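Local coordinates for protein ESSC (Geobacillus thermodenitrificans, PDB 5FWH) that forms the N-terminal forkhead-associated region of EssC, an FtsK/SpoIIIE-type ATPase component that probably helps drive bacterial type VII secretion, at residues Glu92-Gly101 against Glu173-Val184. Sequence-based numbering, arbitrary orientation.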
loop_
_atom_site.group_PDB
_atom_site.type_symbol
_atom_site.label_atom_id
_atom_site.label_comp_id
_atom_site.label_asym_id
_atom_site.label_seq_id
_atom_site.Cartn_x
_atom_site.Cartn_y
_atom_site.Cartn_z
ATOM N N GLU A 92 -5.043 -1.122 -12.914
ATOM C CA GLU A 92 -6.372 -0.721 -12.533
ATOM C C GLU A 92 -6.643 -0.916 -11.044
ATOM O O GLU A 92 -6.283 -1.916 -10.450
ATOM C CB GLU A 92 -7.386 -1.503 -13.339
ATOM C CG GLU A 92 -8.831 -1.004 -13.183
ATOM C CD GLU A 92 -9.866 -1.827 -13.975
ATOM O OE1 GLU A 92 -9.509 -2.693 -14.807
ATOM O OE2 GLU A 92 -11.066 -1.608 -13.754
ATOM N N GLN A 93 -7.343 0.045 -10.470
ATOM C CA GLN A 93 -7.598 0.078 -9.043
ATOM C C GLN A 93 -8.919 0.716 -8.796
ATOM O O GLN A 93 -9.233 1.702 -9.482
ATOM C CB GLN A 93 -6.478 0.887 -8.356
ATOM C CG GLN A 93 -5.173 0.097 -8.172
ATOM C CD GLN A 93 -4.231 0.780 -7.177
ATOM O OE1 GLN A 93 -3.616 1.798 -7.505
ATOM N NE2 GLN A 93 -4.126 0.238 -5.951
ATOM N N ARG A 94 -9.675 0.155 -7.827
ATOM C CA ARG A 94 -10.999 0.662 -7.422
ATOM C C ARG A 94 -11.201 1.042 -5.947
ATOM O O ARG A 94 -10.507 0.521 -5.035
ATOM C CB ARG A 94 -12.102 -0.307 -7.844
ATOM C CG ARG A 94 -11.971 -1.740 -7.337
ATOM C CD ARG A 94 -13.063 -2.611 -7.982
ATOM N NE ARG A 94 -13.350 -2.250 -9.386
ATOM C CZ ARG A 94 -12.967 -2.909 -10.494
ATOM N NH1 ARG A 94 -12.277 -4.049 -10.457
ATOM N NH2 ARG A 94 -13.289 -2.402 -11.678
ATOM N N LYS A 95 -12.223 1.893 -5.756
ATOM C CA LYS A 95 -12.427 2.707 -4.572
ATOM C C LYS A 95 -13.822 2.496 -4.012
ATOM O O LYS A 95 -14.837 2.736 -4.690
ATOM C CB LYS A 95 -12.190 4.189 -4.907
ATOM C CG LYS A 95 -11.826 5.026 -3.681
ATOM C CD LYS A 95 -11.350 6.436 -3.994
ATOM C CE LYS A 95 -12.519 7.359 -4.254
ATOM N NZ LYS A 95 -13.407 7.529 -3.070
ATOM N N TYR A 96 -13.866 2.043 -2.765
ATOM C CA TYR A 96 -15.074 1.754 -2.066
ATOM C C TYR A 96 -15.144 2.742 -0.951
ATOM O O TYR A 96 -14.123 3.009 -0.353
ATOM C CB TYR A 96 -14.939 0.389 -1.415
ATOM C CG TYR A 96 -14.799 -0.728 -2.350
ATOM C CD1 TYR A 96 -13.573 -1.076 -2.836
ATOM C CD2 TYR A 96 -15.931 -1.446 -2.757
ATOM C CE1 TYR A 96 -13.452 -2.089 -3.731
ATOM C CE2 TYR A 96 -15.819 -2.471 -3.636
ATOM C CZ TYR A 96 -14.579 -2.788 -4.120
ATOM O OH TYR A 96 -14.464 -3.814 -4.995
ATOM N N VAL A 97 -16.316 3.199 -0.590
ATOM C CA VAL A 97 -16.433 4.082 0.566
ATOM C C VAL A 97 -17.481 3.501 1.435
ATOM O O VAL A 97 -18.531 3.177 0.982
ATOM C CB VAL A 97 -16.764 5.546 0.211
ATOM C CG1 VAL A 97 -16.835 6.412 1.474
ATOM C CG2 VAL A 97 -15.692 6.075 -0.723
ATOM N N TYR A 98 -17.143 3.315 2.695
ATOM C CA TYR A 98 -18.058 2.778 3.677
ATOM C C TYR A 98 -18.428 3.803 4.709
ATOM O O TYR A 98 -17.554 4.564 5.195
ATOM C CB TYR A 98 -17.420 1.571 4.401
ATOM C CG TYR A 98 -16.999 0.493 3.393
ATOM C CD1 TYR A 98 -17.955 -0.316 2.723
ATOM C CD2 TYR A 98 -15.674 0.347 3.052
ATOM C CE1 TYR A 98 -17.562 -1.276 1.793
ATOM C CE2 TYR A 98 -15.279 -0.623 2.144
ATOM C CZ TYR A 98 -16.239 -1.402 1.502
ATOM O OH TYR A 98 -15.748 -2.327 0.615
ATOM N N TYR A 99 -19.689 3.740 5.105
ATOM C CA TYR A 99 -20.232 4.521 6.208
ATOM C C TYR A 99 -20.070 3.714 7.495
ATOM O O TYR A 99 -20.562 2.604 7.591
ATOM C CB TYR A 99 -21.703 4.913 5.929
ATOM C CG TYR A 99 -22.325 5.598 7.087
ATOM C CD1 TYR A 99 -21.960 6.883 7.388
ATOM C CD2 TYR A 99 -23.214 4.947 7.920
ATOM C CE1 TYR A 99 -22.468 7.540 8.499
ATOM C CE2 TYR A 99 -23.749 5.592 9.041
ATOM C CZ TYR A 99 -23.378 6.896 9.312
ATOM O OH TYR A 99 -23.872 7.576 10.389
ATOM N N VAL A 100 -19.339 4.270 8.463
ATOM C CA VAL A 100 -19.012 3.568 9.685
ATOM C C VAL A 100 -19.339 4.422 10.919
ATOM O O VAL A 100 -18.822 4.165 11.990
ATOM C CB VAL A 100 -17.532 3.114 9.718
ATOM C CG1 VAL A 100 -17.245 2.083 8.632
ATOM C CG2 VAL A 100 -16.576 4.304 9.589
ATOM N N GLY A 101 -20.210 5.417 10.749
ATOM C CA GLY A 101 -20.729 6.224 11.835
ATOM C C GLY A 101 -21.467 5.485 12.956
ATOM O O GLY A 101 -21.575 5.992 14.071
ATOM N N GLU A 173 -14.685 11.326 9.937
ATOM C CA GLU A 173 -14.892 10.446 11.064
ATOM C C GLU A 173 -15.840 9.304 10.787
ATOM O O GLU A 173 -15.716 8.220 11.400
ATOM C CB GLU A 173 -15.476 11.247 12.197
ATOM C CG GLU A 173 -15.576 10.523 13.527
ATOM C CD GLU A 173 -16.664 11.117 14.414
ATOM O OE1 GLU A 173 -17.052 12.303 14.218
ATOM O OE2 GLU A 173 -17.155 10.384 15.298
ATOM N N ASP A 174 -16.820 9.544 9.935
ATOM C CA ASP A 174 -17.853 8.529 9.669
ATOM C C ASP A 174 -17.688 7.773 8.314
ATOM O O ASP A 174 -18.495 6.905 8.015
ATOM C CB ASP A 174 -19.280 9.140 9.848
ATOM C CG ASP A 174 -19.457 10.539 9.185
ATOM O OD1 ASP A 174 -18.938 10.748 8.068
ATOM O OD2 ASP A 174 -20.123 11.430 9.786
ATOM N N LEU A 175 -16.638 8.080 7.534
ATOM C CA LEU A 175 -16.461 7.555 6.181
ATOM C C LEU A 175 -15.041 7.073 5.898
ATOM O O LEU A 175 -14.077 7.848 5.909
ATOM C CB LEU A 175 -16.831 8.599 5.126
ATOM C CG LEU A 175 -18.362 8.832 5.018
ATOM C CD1 LEU A 175 -18.712 10.291 5.172
ATOM C CD2 LEU A 175 -18.958 8.316 3.715
ATOM N N LEU A 176 -14.961 5.802 5.510
ATOM C CA LEU A 176 -13.696 5.111 5.319
ATOM C C LEU A 176 -13.559 4.661 3.879
ATOM O O LEU A 176 -14.407 3.898 3.401
ATOM C CB LEU A 176 -13.645 3.923 6.263
ATOM C CG LEU A 176 -12.456 3.014 6.061
ATOM C CD1 LEU A 176 -11.192 3.785 6.422
ATOM C CD2 LEU A 176 -12.667 1.768 6.886
ATOM N N ALA A 177 -12.534 5.165 3.191
ATOM C CA ALA A 177 -12.318 4.824 1.815
ATOM C C ALA A 177 -11.202 3.844 1.757
ATOM O O ALA A 177 -10.180 3.978 2.458
ATOM C CB ALA A 177 -12.024 6.022 0.959
ATOM N N VAL A 178 -11.456 2.802 1.007
ATOM C CA VAL A 178 -10.518 1.725 0.774
ATOM C C VAL A 178 -10.167 1.582 -0.689
ATOM O O VAL A 178 -11.079 1.475 -1.469
ATOM C CB VAL A 178 -11.146 0.409 1.238
ATOM C CG1 VAL A 178 -10.161 -0.753 1.007
ATOM C CG2 VAL A 178 -11.565 0.589 2.677
ATOM N N THR A 179 -8.890 1.615 -1.089
ATOM C CA THR A 179 -8.562 1.465 -2.519
ATOM C C THR A 179 -7.719 0.232 -2.644
ATOM O O THR A 179 -6.891 -0.024 -1.783
ATOM C CB THR A 179 -7.862 2.690 -3.096
ATOM O OG1 THR A 179 -8.731 3.786 -2.852
ATOM C CG2 THR A 179 -7.649 2.562 -4.605
ATOM N N SER A 180 -7.955 -0.510 -3.712
ATOM C CA SER A 180 -7.458 -1.853 -3.834
ATOM C C SER A 180 -7.420 -2.226 -5.279
ATOM O O SER A 180 -8.300 -1.875 -6.035
ATOM C CB SER A 180 -8.418 -2.824 -3.184
ATOM O OG SER A 180 -7.906 -4.127 -3.231
ATOM N N SER A 181 -6.442 -3.032 -5.629
ATOM C CA SER A 181 -6.412 -3.665 -6.936
ATOM C C SER A 181 -7.359 -4.840 -7.058
ATOM O O SER A 181 -7.559 -5.275 -8.146
ATOM C CB SER A 181 -4.976 -4.049 -7.363
ATOM O OG SER A 181 -4.095 -4.174 -6.252
ATOM N N GLU A 182 -7.956 -5.340 -5.983
ATOM C CA GLU A 182 -8.988 -6.382 -6.106
ATOM C C GLU A 182 -10.280 -5.827 -5.569
ATOM O O GLU A 182 -10.244 -4.836 -4.823
ATOM C CB GLU A 182 -8.638 -7.596 -5.277
ATOM C CG GLU A 182 -7.158 -7.861 -5.133
ATOM C CD GLU A 182 -6.850 -9.239 -4.554
ATOM O OE1 GLU A 182 -7.789 -9.942 -4.101
ATOM O OE2 GLU A 182 -5.654 -9.630 -4.557
ATOM N N GLU A 183 -11.407 -6.465 -5.915
ATOM C CA GLU A 183 -12.665 -6.191 -5.227
ATOM C C GLU A 183 -12.483 -6.485 -3.693
ATOM O O GLU A 183 -11.825 -7.471 -3.248
ATOM C CB GLU A 183 -13.895 -6.941 -5.826
ATOM C CG GLU A 183 -14.506 -6.366 -7.124
ATOM C CD GLU A 183 -15.956 -5.850 -6.992
ATOM O OE1 GLU A 183 -16.216 -4.863 -6.261
ATOM O OE2 GLU A 183 -16.870 -6.418 -7.630
ATOM N N VAL A 184 -13.004 -5.568 -2.898
ATOM C CA VAL A 184 -12.924 -5.664 -1.471
ATOM C C VAL A 184 -14.181 -6.382 -1.011
ATOM O O VAL A 184 -15.254 -6.101 -1.500
ATOM C CB VAL A 184 -12.908 -4.260 -0.882
ATOM C CG1 VAL A 184 -12.991 -4.310 0.617
ATOM C CG2 VAL A 184 -11.613 -3.591 -1.309
HETATM O O HOH W 1 -4.283 1.128 -3.580
HETATM O O HOH W 2 -17.262 -4.188 -0.335
#
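With CG opposite the carbonyl carbon in both residues (chi1 -64° and -57°), Tyr96 and Tyr98 send their rings from strand 94-99 to the sheet face shared with Val178, where they meet Val184 after the chain of 173-184 has turned back over Tyr96 and alongside the Tyr98 hydroxyl. The Tyr96 hydroxyl lies between two groups of that turn. It gives a hydrogen bond to Glu183 OE1, refined so short (Tyr96 OH to OE1 2.4 Å) that its exact length is doubtful, and accepts one from Val184 N, 3.1 Å from Tyr96 OH. The Glu183 carboxylate sits at the ring edge, its plane only 16° from that of the ring. Val184 lies over one ring face, its CB 3.9 Å from the Tyr96 ring centroid in a CH-pi contact, offset toward the rim. A phenylalanine in place of Tyr96 would probably leave Val184 N without its acceptor and Glu183 without the hydroxyl, so that the turn is held less firmly. Val184 CG1 touches Tyr98 OH at 3.4 Å, and a water links Tyr98 OH (2.6 Å) with Val184 O (3.0 Å). Nearer the strands, Val178 CG2 abuts the Tyr98 ring edge at CE2, 3.9 Å away; Ile116 of the facing sheet packs on both Val178 and Val184. On the reverse face Val97 CG1 meets Leu175 CD2 at 3.6 Å. Paired backbone hydrogen bonds join Arg94 with Ser180, Tyr96 with Val178 and Tyr98 with Leu176; Val100 N to Asp174 O extends the ladder. Flanked by strands 166-170 and 189-190, this antiparallel pair joins early and late parts of the chain's second half, consistent with a forkhead-associated beta sandwich.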